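PDB 3HAZ: proline dehydrogenase from Bradyrhizobium japonicum USDA 110, which probably oxidises proline to glutamate in two steps, joining an FAD-dependent proline dehydrogenase and an NAD-dependent aldehyde dehydrogenase in one chain. Local coordinates for residues Pro33-Glu36 with Ala37-His40; Arg45-Glu48 with Ala49-Arg53; Glu351-Arg354 with Ala355-Gly359. All coordinates share one frame; numbering follows the deposited sequence.

How the contacts relate
From the N terminus, contacts 1 and 2 come first and share helix 33-50; contact 3 follows some 300 residues later, at the C-terminal end of helix 348-357. Each joins neighbouring turns of a single helix, so none closes a long loop, and in series along the chain they neither nest nor cross. The centres of contacts 1 and 2 lie about 19 Å apart: the first opens helix 33-50 against helix 399-409, the second ends it among helices 399-409, 425-434, 469-473 and 480-483. Contact 3, its centre about 40 Å from that of contact 1 and about 38 Å from that of contact 2, belongs to the proline dehydrogenase barrel and meets another subunit.

Contact 1: residues Pro33-Glu36 with Ala37-His40; sequences PPQE and ARIH
Pro33 and Ala37 begin the i to i+4 ladder of backbone hydrogen bonds, Ala37 N lying 2.9 Å from Pro33 O. Three further rungs follow: Arg38 to Pro34, Ile39 to Gln35, and His40 to Glu36, the last with His40 N 2.9 Å from Glu36 O. Proline has no N-H to give, and the first turn of a helix tolerates this because its N-H groups have no carbonyl of an earlier turn to bond.

Arg38 folds back over this ladder. Arg38 CZ sits 3.6 Å from Pro34 O, which lies over the centre of one guanidinium face. A bend at CG-CD (chi3 -72°) turns the guanidinium back toward the start of the helix. Beside it, Arg38 NH2 rests 3.6 Å from Gln35 CG, while the amide and guanidinium planes stand 58° apart, so the two chains cross without stacking. Arg38 NE has its salt bridge with Glu407, on helix 399-409.

These residues form the opening turns of helix 33-50, which packs outside the proline dehydrogenase barrel. Gln35 OE1 accepts the backbone N-H of Ser32, just before the helix, the N3-to-N-cap half of a capping box.

Van der Waals contacts belong chiefly to Ile39. Its CG1 branch, set beside its own backbone N (chi1 -76°), runs past the carbonyl of the preceding turn, with Ile39 CG1 3.4 Å from Gln35 O. Beyond the segments the buried side chain meets Leu400 and Thr404 of helix 399-409 and also touches Leu31. Glu36 OE1 stays 4.4 Å from Ile39 CD1 and is salt-bridged to Arg486, which also packs on Ile39. The Ile39 side chain remains about 9 Å from that of Asn398, an FAD-binding residue.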
loop_
_atom_site.group_PDB
_atom_site.type_symbol
_atom_site.label_atom_id
_atom_site.label_comp_id
_atom_site.label_asym_id
_atom_site.label_seq_id
_atom_site.Cartn_x
_atom_site.Cartn_y
_atom_site.Cartn_z
ATOM N N PRO A 33 37.153 22.321 17.299
ATOM C CA PRO A 33 36.650 23.292 16.323
ATOM C C PRO A 33 37.747 23.978 15.506
ATOM O O PRO A 33 37.549 24.190 14.314
ATOM C CB PRO A 33 35.902 24.300 17.197
ATOM C CG PRO A 33 35.420 23.481 18.356
ATOM C CD PRO A 33 36.530 22.496 18.625
ATOM N N PRO A 34 38.881 24.330 16.132
ATOM C CA PRO A 34 39.936 24.977 15.342
ATOM C C PRO A 34 40.618 24.003 14.388
ATOM O O PRO A 34 41.086 24.420 13.330
ATOM C CB PRO A 34 40.936 25.451 16.405
ATOM C CG PRO A 34 40.150 25.483 17.687
ATOM C CD PRO A 34 39.182 24.353 17.572
ATOM N N GLN A 35 40.687 22.728 14.763
ATOM C CA GLN A 35 41.271 21.714 13.894
ATOM C C GLN A 35 40.404 21.537 12.658
ATOM O O GLN A 35 40.903 21.515 11.533
ATOM C CB GLN A 35 41.398 20.380 14.628
ATOM C CG GLN A 35 42.585 20.290 15.573
ATOM C CD GLN A 35 42.618 18.974 16.323
ATOM O OE1 GLN A 35 41.639 18.588 16.965
ATOM N NE2 GLN A 35 43.745 18.274 16.245
ATOM N N GLU A 36 39.100 21.410 12.888
ATOM C CA GLU A 36 38.120 21.257 11.818
ATOM C C GLU A 36 38.062 22.486 10.915
ATOM O O GLU A 36 37.825 22.373 9.709
ATOM C CB GLU A 36 36.733 20.975 12.406
ATOM C CG GLU A 36 36.604 19.605 13.058
ATOM C CD GLU A 36 36.839 18.468 12.079
ATOM O OE1 GLU A 36 36.635 18.676 10.864
ATOM O OE2 GLU A 36 37.224 17.364 12.521
ATOM N N ALA A 37 38.279 23.658 11.508
ATOM C CA ALA A 37 38.261 24.910 10.768
ATOM C C ALA A 37 39.421 24.993 9.778
ATOM O O ALA A 37 39.237 25.415 8.637
ATOM C CB ALA A 37 38.281 26.100 11.725
ATOM N N ARG A 38 40.615 24.595 10.214
ATOM C CA ARG A 38 41.765 24.556 9.314
ATOM C C ARG A 38 41.518 23.551 8.188
ATOM O O ARG A 38 41.803 23.817 7.023
ATOM C CB ARG A 38 43.054 24.208 10.075
ATOM C CG ARG A 38 43.549 25.336 11.008
ATOM C CD ARG A 38 44.940 25.044 11.576
ATOM N NE ARG A 38 44.913 23.978 12.575
ATOM C CZ ARG A 38 44.669 24.174 13.867
ATOM N NH1 ARG A 38 44.435 25.399 14.320
ATOM N NH2 ARG A 38 44.660 23.147 14.708
ATOM N N ILE A 39 40.979 22.396 8.547
ATOM C CA ILE A 39 40.743 21.346 7.571
ATOM C C ILE A 39 39.753 21.827 6.522
ATOM O O ILE A 39 39.964 21.643 5.318
ATOM C CB ILE A 39 40.225 20.070 8.253
ATOM C CG1 ILE A 39 41.382 19.354 8.956
ATOM C CG2 ILE A 39 39.576 19.153 7.245
ATOM C CD1 ILE A 39 40.941 18.273 9.917
ATOM N N HIS A 40 38.683 22.462 6.992
ATOM C CA HIS A 40 37.626 22.942 6.117
ATOM C C HIS A 40 38.174 23.941 5.114
ATOM O O HIS A 40 37.847 23.884 3.930
ATOM C CB HIS A 40 36.504 23.585 6.935
ATOM C CG HIS A 40 35.278 23.894 6.134
ATOM N ND1 HIS A 40 34.266 22.975 5.939
ATOM C CD2 HIS A 40 34.902 25.014 5.474
ATOM C CE1 HIS A 40 33.319 23.520 5.196
ATOM N NE2 HIS A 40 33.683 24.756 4.899
#

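Contact 2: residues Arg45-Glu48 with Ala49-Arg53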
loop_
_atom_site.group_PDB
_atom_site.type_symbol
_atom_site.label_atom_id
_atom_site.label_comp_id
_atom_site.label_asym_id
_atom_site.label_seq_id
_atom_site.Cartn_x
_atom_site.Cartn_y
_atom_site.Cartn_z
ATOM N N ARG A 45 39.883 25.209 -0.404
ATOM C CA ARG A 45 40.853 25.771 -1.334
ATOM C C ARG A 45 41.327 24.739 -2.360
ATOM O O ARG A 45 41.537 25.067 -3.527
ATOM C CB ARG A 45 42.038 26.376 -0.579
ATOM C CG ARG A 45 41.673 27.637 0.212
ATOM C CD ARG A 45 42.851 28.165 1.014
ATOM N NE ARG A 45 43.997 28.515 0.177
ATOM C CZ ARG A 45 44.226 29.733 -0.310
ATOM N NH1 ARG A 45 43.378 30.722 -0.052
ATOM N NH2 ARG A 45 45.299 29.964 -1.060
ATOM N N LEU A 46 41.496 23.495 -1.922
ATOM C CA LEU A 46 41.915 22.432 -2.832
ATOM C C LEU A 46 40.829 22.172 -3.874
ATOM O O LEU A 46 41.112 22.067 -5.062
ATOM C CB LEU A 46 42.248 21.150 -2.064
ATOM C CG LEU A 46 43.404 21.213 -1.054
ATOM C CD1 LEU A 46 43.623 19.860 -0.392
ATOM C CD2 LEU A 46 44.693 21.697 -1.701
ATOM N N ILE A 47 39.584 22.089 -3.421
ATOM C CA ILE A 47 38.462 21.805 -4.313
ATOM C C ILE A 47 38.173 22.967 -5.277
ATOM O O ILE A 47 37.816 22.750 -6.433
ATOM C CB ILE A 47 37.208 21.440 -3.511
ATOM C CG1 ILE A 47 37.385 20.064 -2.866
ATOM C CG2 ILE A 47 35.966 21.470 -4.397
ATOM C CD1 ILE A 47 36.404 19.802 -1.739
ATOM N N GLU A 48 38.339 24.197 -4.798
ATOM C CA GLU A 48 38.232 25.376 -5.659
ATOM C C GLU A 48 39.225 25.307 -6.805
ATOM O O GLU A 48 38.878 25.575 -7.956
ATOM C CB GLU A 48 38.470 26.662 -4.864
ATOM C CG GLU A 48 37.298 27.087 -4.013
ATOM C CD GLU A 48 37.523 28.432 -3.359
ATOM O OE1 GLU A 48 38.618 28.632 -2.795
ATOM O OE2 GLU A 48 36.607 29.284 -3.409
ATOM N N ALA A 49 40.468 24.959 -6.482
ATOM C CA ALA A 49 41.487 24.781 -7.504
ATOM C C ALA A 49 41.084 23.660 -8.459
ATOM O O ALA A 49 41.233 23.782 -9.672
ATOM C CB ALA A 49 42.845 24.480 -6.867
ATOM N N ILE A 50 40.575 22.564 -7.907
ATOM C CA ILE A 50 40.164 21.438 -8.732
ATOM C C ILE A 50 39.078 21.869 -9.709
ATOM O O ILE A 50 39.060 21.444 -10.862
ATOM C CB ILE A 50 39.642 20.267 -7.882
ATOM C CG1 ILE A 50 40.791 19.579 -7.142
ATOM C CG2 ILE A 50 38.918 19.259 -8.760
ATOM C CD1 ILE A 50 40.317 18.533 -6.141
ATOM N N ARG A 51 38.166 22.715 -9.240
ATOM C CA ARG A 51 37.054 23.159 -10.072
ATOM C C ARG A 51 37.362 24.426 -10.863
ATOM O O ARG A 51 36.469 25.015 -11.472
ATOM C CB ARG A 51 35.786 23.323 -9.232
ATOM C CG ARG A 51 35.274 21.999 -8.703
ATOM C CD ARG A 51 33.946 22.146 -8.018
ATOM N NE ARG A 51 33.269 20.855 -7.936
ATOM C CZ ARG A 51 32.105 20.668 -7.330
ATOM N NH1 ARG A 51 31.488 21.694 -6.753
ATOM N NH2 ARG A 51 31.559 19.458 -7.301
ATOM N N LYS A 52 38.625 24.839 -10.867
ATOM C CA LYS A 52 39.031 25.957 -11.704
ATOM C C LYS A 52 38.755 25.600 -13.162
ATOM O O LYS A 52 37.887 26.198 -13.796
ATOM C CB LYS A 52 40.506 26.303 -11.491
ATOM C CG LYS A 52 40.921 27.648 -12.084
ATOM C CD LYS A 52 42.209 28.160 -11.448
ATOM C CE LYS A 52 42.460 29.633 -11.768
ATOM N NZ LYS A 52 43.054 29.846 -13.124
ATOM N N ARG A 53 39.493 24.612 -13.668
ATOM C CA ARG A 53 39.319 24.074 -15.021
ATOM C C ARG A 53 39.862 25.007 -16.104
ATOM O O ARG A 53 40.615 25.940 -15.822
ATOM C CB ARG A 53 37.849 23.743 -15.301
ATOM C CG ARG A 53 37.115 24.827 -16.074
ATOM C CD ARG A 53 35.625 24.811 -15.786
ATOM N NE ARG A 53 34.877 23.990 -16.734
ATOM C CZ ARG A 53 34.482 24.410 -17.932
ATOM N NH1 ARG A 53 34.778 25.638 -18.335
ATOM N NH2 ARG A 53 33.796 23.602 -18.731
#
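Ile50 lays its CG1 branch over the carbonyl of the preceding turn, with Ile50 CG1 3.3 Å from Leu46 O. The branch sits beside the residue's own backbone N and runs on extended (chi1 -72°, chi2 172°), which brings Ile50 CD1 to 4.2 Å from Ile47 CA. Outside the segments the same side chain meets Phe469 and Ala473. Cut back to an alanine, the side chain would probably leave a gap against Phe469, an FAD-binding residue, and strip Leu46 O and Ile47 CA of the CG1 branch that covers them.

Arg51 follows at the point where the chain leaves helical geometry. Its aliphatic part passes Ile47, Arg51 CG lying 3.5 Å from Ile47 O and Arg51 CD 4.2 Å from Ile47 CG2. The extended chain carries the buried guanidinium to a group of backbone carbonyls: NE binds Ala473 O, and NH2 binds Gln472 O and Val478 O. Gln472 and Ala473 end helix 469-473, where a positive charge is probably welcome.

Ordinary helical bonds continue up to Arg51, whose N is 2.8 Å from Ile47 O. At the next residue Lys52 N bonds instead to Ala49 O, three residues back, at 3.1 Å, a shorter-range link that fits the end of the helix. Glu48 extends away from this turn, and its OE2 accepts the N-H of Ala151 of the second subunit, at the start of a helix there.

This is the C-terminal end of helix 33-50, wedged among barrel helices and the segments after them. Leu46 fits between helices 399-409 and 425-434, and Arg45 makes a salt bridge to Asp434 at the end of the latter. Ile47 reaches Ala399 as well as Phe469 of helix 469-473, and shares Val480 and Leu483 of helix 480-483 with Arg51.

Contact 3: residues Glu351-Arg354 with Ala355-Gly359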
loop_
_atom_site.group_PDB
_atom_site.type_symbol
_atom_site.label_atom_id
_atom_site.label_comp_id
_atom_site.label_asym_id
_atom_site.label_seq_id
_atom_site.Cartn_x
_atom_site.Cartn_y
_atom_site.Cartn_z
ATOM N N GLU A 351 36.596 -7.891 -4.006
ATOM C CA GLU A 351 36.515 -8.495 -2.681
ATOM C C GLU A 351 35.077 -8.856 -2.316
ATOM O O GLU A 351 34.831 -9.888 -1.700
ATOM C CB GLU A 351 37.120 -7.576 -1.616
ATOM C CG GLU A 351 38.570 -7.180 -1.874
ATOM C CD GLU A 351 39.520 -8.363 -1.952
ATOM O OE1 GLU A 351 40.713 -8.140 -2.255
ATOM O OE2 GLU A 351 39.083 -9.511 -1.713
ATOM N N ILE A 352 34.125 -8.008 -2.701
ATOM C CA ILE A 352 32.726 -8.284 -2.400
ATOM C C ILE A 352 32.292 -9.546 -3.141
ATOM O O ILE A 352 31.725 -10.459 -2.552
ATOM C CB ILE A 352 31.794 -7.105 -2.794
ATOM C CG1 ILE A 352 32.194 -5.827 -2.051
ATOM C CG2 ILE A 352 30.320 -7.454 -2.517
ATOM C CD1 ILE A 352 32.332 -5.999 -0.556
ATOM N N LYS A 353 32.572 -9.590 -4.440
ATOM C CA LYS A 353 32.141 -10.709 -5.265
ATOM C C LYS A 353 32.754 -12.005 -4.757
ATOM O O LYS A 353 32.055 -13.005 -4.580
ATOM C CB LYS A 353 32.509 -10.479 -6.739
ATOM C CG LYS A 353 31.984 -11.563 -7.692
ATOM C CD LYS A 353 32.161 -11.148 -9.144
ATOM C CE LYS A 353 31.626 -12.212 -10.098
ATOM N NZ LYS A 353 31.895 -11.847 -11.524
ATOM N N ARG A 354 34.059 -11.980 -4.501
ATOM C CA ARG A 354 34.756 -13.183 -4.068
ATOM C C ARG A 354 34.193 -13.747 -2.768
ATOM O O ARG A 354 33.997 -14.954 -2.638
ATOM C CB ARG A 354 36.252 -12.912 -3.900
ATOM C CG ARG A 354 37.026 -12.869 -5.203
ATOM C CD ARG A 354 38.466 -12.490 -4.932
ATOM N NE ARG A 354 39.303 -12.606 -6.120
ATOM C CZ ARG A 354 40.623 -12.727 -6.078
ATOM N NH1 ARG A 354 41.319 -12.836 -7.204
ATOM N NH2 ARG A 354 41.245 -12.745 -4.905
ATOM N N ALA A 355 33.968 -12.876 -1.794
ATOM C CA ALA A 355 33.509 -13.331 -0.491
ATOM C C ALA A 355 32.116 -13.959 -0.615
ATOM O O ALA A 355 31.810 -14.936 0.059
ATOM C CB ALA A 355 33.516 -12.182 0.516
ATOM N N GLN A 356 31.288 -13.400 -1.493
ATOM C CA GLN A 356 29.974 -13.973 -1.775
ATOM C C GLN A 356 30.088 -15.328 -2.465
ATOM O O GLN A 356 29.463 -16.293 -2.038
ATOM C CB GLN A 356 29.127 -13.007 -2.611
ATOM C CG GLN A 356 28.807 -11.718 -1.859
ATOM C CD GLN A 356 27.919 -10.780 -2.637
ATOM O OE1 GLN A 356 27.606 -11.024 -3.799
ATOM N NE2 GLN A 356 27.504 -9.690 -1.992
ATOM N N GLU A 357 30.892 -15.400 -3.523
ATOM C CA GLU A 357 31.098 -16.655 -4.237
ATOM C C GLU A 357 31.638 -17.731 -3.304
ATOM O O GLU A 357 31.246 -18.889 -3.387
ATOM C CB GLU A 357 32.086 -16.456 -5.394
ATOM C CG GLU A 357 31.554 -15.639 -6.557
ATOM C CD GLU A 357 32.633 -15.348 -7.597
ATOM O OE1 GLU A 357 33.824 -15.272 -7.220
ATOM O OE2 GLU A 357 32.293 -15.195 -8.789
ATOM N N ARG A 358 32.546 -17.334 -2.419
ATOM C CA ARG A 358 33.258 -18.278 -1.562
ATOM C C ARG A 358 32.513 -18.575 -0.269
ATOM O O ARG A 358 32.999 -19.331 0.573
ATOM C CB ARG A 358 34.662 -17.750 -1.257
ATOM C CG ARG A 358 35.586 -17.778 -2.481
ATOM C CD ARG A 358 36.814 -16.890 -2.312
ATOM N NE ARG A 358 37.512 -16.698 -3.584
ATOM C CZ ARG A 358 38.737 -16.189 -3.700
ATOM N NH1 ARG A 358 39.408 -15.815 -2.618
ATOM N NH2 ARG A 358 39.292 -16.054 -4.901
ATOM N N GLY A 359 31.336 -17.977 -0.118
ATOM C CA GLY A 359 30.508 -18.189 1.061
ATOM C C GLY A 359 31.256 -17.943 2.356
ATOM O O GLY A 359 31.202 -18.760 3.276
#
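Residues 351-358 keep regular helical hydrogen bonding, Glu357 N to Lys353 O being nearly straight (172°), until Gly359 takes a positive phi and ends helix 348-357 in a Schellman motif. Within it, Gly359 N reaches back 3.2 Å to Gln356 O.

Arg354 and Arg358, one turn apart, run side by side in the same direction, both extended from CG to NE. Their guanidinium planes are 28° apart, and Arg358 NH2 lies over one face of the Arg354 group, toward its rim, 3.7 Å from Arg354 NE. In return Arg354 CD sits over a face of the Arg358 guanidinium. The closeness of two positive groups is probably made tolerable by Asp285, whose OD2 makes salt bridges to both; Arg358 also pairs with Glu520, so their charges are probably well balanced.

Lys353 and Glu357 meet otherwise. With CG opposite its backbone N (chi1 -175°), the fully extended lysine crosses the glutamate, and Lys353 CE comes to 3.3 Å from Glu357 OE2. Lys353 NZ stays 4.3 Å from Glu357 OE2, beyond a salt bridge, and instead donates to Gly640 O of the third subunit.

Ile352 and Gln356 lie alongside each other, Ile352 CG2 3.6 Å from Gln356 NE2. Both ends of this buried amide are held: NE2 bonds with Tyr363 OH, and OE1 accepts the N-H of Thr639 of the third subunit.

Helix 348-357 follows strand 338-343 of the proline dehydrogenase barrel. Its Ile352 side chain lies about 4 Å from those of Trp348 and Thr367, both FAD-binding. Past the helix Gly359 pairs through its backbone with Gly518, while the face bearing Lys353 and Gln356 packs against residues 638-640 of the third subunit, beside its strand 641-656.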